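Local coordinates for protein transcription factor MBP1 (Magnaporthe oryzae, PDB 4UX5) that binds DNA through this N-terminal winged helix-turn-helix domain of the KilA-N family and probably activates transcription by RNA polymerase II, at residues Y18-T21 / P26-E29. Sequence-based numbering, arbitrary orientation.
Sequences YSAT and PVYE
Pro26 faces Thr21 at the turn end of an antiparallel beta hairpin, in a non-hydrogen-bonded pair: the hydroxyl OG1 of Thr21 lies 4.0 Å from CA of Pro26, and that same CA directs a CA-H...O contact at the carbonyl oxygen of Ala20. Strand 16-22 is an outer strand of a three-stranded sheet, with strand 36-41 on the other side of 25-32. Val27 forms the first hydrogen-bonded pair. Its N reaches O of Ala20 at 2.9 Å in a nearly straight bond (173°), whereas the return bond from Ala20 N to Val27 O is longer, 3.2 Å, and more bent. CG1 of Val27 stands anti to the carbonyl carbon (chi1 -62°), which puts CG2 between the backbone N and that carbon, 3.7 Å from O of Ala20 and 4.2 Å from CB of Ala20. Tyr28, opposite Ser19, gives the strand partner little beyond its backbone; its ring turns instead to Phe115, edge to face. Glu29 closes the set with two short bonds to Tyr18, Tyr18 N to Glu29 O and Glu29 N to Tyr18 O, both 2.7 Å. The Tyr18 ring leads away, its CD1 edge staying near Glu29 O. The extended Glu29 side chain passes Ala20, with OE1 of Glu29 4.1 Å from CB of Ala20. The chemistry thus implies a hairpin joined chiefly through main-chain amides, while the carboxylate of the buried Glu29 bonds through OE1 across to the Tyr22 hydroxyl and through OE2 along its own strand to Gln31 NE2.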
loop_
_atom_site.group_PDB
_atom_site.type_symbol
_atom_site.label_atom_id
_atom_site.label_comp_id
_atom_site.label_asym_id
_atom_site.label_seq_id
_atom_site.Cartn_x
_atom_site.Cartn_y
_atom_site.Cartn_z
ATOM N N TYR A 18 -23.053 -10.316 -8.252
ATOM C CA TYR A 18 -23.703 -9.227 -7.539
ATOM C C TYR A 18 -23.014 -7.898 -7.849
ATOM O O TYR A 18 -21.928 -7.876 -8.428
ATOM C CB TYR A 18 -23.701 -9.496 -6.035
ATOM C CG TYR A 18 -24.426 -10.762 -5.618
ATOM C CD1 TYR A 18 -23.763 -11.982 -5.573
ATOM C CD2 TYR A 18 -25.767 -10.733 -5.259
ATOM C CE1 TYR A 18 -24.416 -13.138 -5.189
ATOM C CE2 TYR A 18 -26.429 -11.886 -4.873
ATOM C CZ TYR A 18 -25.748 -13.085 -4.840
ATOM O OH TYR A 18 -26.401 -14.235 -4.458
ATOM N N SER A 19 -23.645 -6.791 -7.470
ATOM C CA SER A 19 -23.091 -5.468 -7.756
ATOM C C SER A 19 -22.955 -4.617 -6.496
ATOM O O SER A 19 -23.951 -4.167 -5.930
ATOM C CB SER A 19 -23.958 -4.738 -8.781
ATOM O OG SER A 19 -25.169 -4.301 -8.192
ATOM N N ALA A 20 -21.717 -4.386 -6.073
ATOM C CA ALA A 20 -21.453 -3.645 -4.844
ATOM C C ALA A 20 -20.676 -2.361 -5.103
ATOM O O ALA A 20 -20.210 -2.114 -6.214
ATOM C CB ALA A 20 -20.697 -4.518 -3.859
ATOM N N THR A 21 -20.534 -1.549 -4.062
ATOM C CA THR A 21 -19.767 -0.314 -4.154
ATOM C C THR A 21 -18.879 -0.140 -2.928
ATOM O O THR A 21 -19.369 -0.053 -1.803
ATOM C CB THR A 21 -20.684 0.914 -4.298
ATOM O OG1 THR A 21 -21.381 0.846 -5.549
ATOM C CG2 THR A 21 -19.870 2.200 -4.248
ATOM N N PRO A 26 -17.707 1.212 -7.911
ATOM C CA PRO A 26 -18.634 0.161 -8.340
ATOM C C PRO A 26 -17.894 -1.066 -8.863
ATOM O O PRO A 26 -16.999 -0.935 -9.699
ATOM C CB PRO A 26 -19.436 0.834 -9.461
ATOM C CG PRO A 26 -19.268 2.292 -9.234
ATOM C CD PRO A 26 -17.886 2.446 -8.690
ATOM N N VAL A 27 -18.257 -2.243 -8.362
ATOM C CA VAL A 27 -17.658 -3.488 -8.830
ATOM C C VAL A 27 -18.714 -4.545 -9.117
ATOM O O VAL A 27 -19.847 -4.454 -8.645
ATOM C CB VAL A 27 -16.661 -4.075 -7.803
ATOM C CG1 VAL A 27 -15.493 -3.124 -7.570
ATOM C CG2 VAL A 27 -17.371 -4.398 -6.495
ATOM N N TYR A 28 -18.332 -5.543 -9.908
ATOM C CA TYR A 28 -19.102 -6.772 -10.010
ATOM C C TYR A 28 -18.463 -7.779 -9.070
ATOM O O TYR A 28 -17.238 -7.903 -9.029
ATOM C CB TYR A 28 -19.128 -7.305 -11.442
ATOM C CG TYR A 28 -19.686 -6.334 -12.456
ATOM C CD1 TYR A 28 -21.003 -5.901 -12.379
ATOM C CD2 TYR A 28 -18.900 -5.861 -13.500
ATOM C CE1 TYR A 28 -21.519 -5.014 -13.305
ATOM C CE2 TYR A 28 -19.409 -4.975 -14.434
ATOM C CZ TYR A 28 -20.718 -4.557 -14.331
ATOM O OH TYR A 28 -21.226 -3.675 -15.257
ATOM N N GLU A 29 -19.281 -8.487 -8.301
ATOM C CA GLU A 29 -18.753 -9.451 -7.346
ATOM C C GLU A 29 -19.377 -10.829 -7.524
ATOM O O GLU A 29 -20.587 -10.998 -7.383
ATOM C CB GLU A 29 -18.971 -8.958 -5.914
ATOM C CG GLU A 29 -18.398 -9.882 -4.850
ATOM C CD GLU A 29 -18.456 -9.278 -3.459
ATOM O OE1 GLU A 29 -18.742 -8.068 -3.344
ATOM O OE2 GLU A 29 -18.216 -10.016 -2.479
#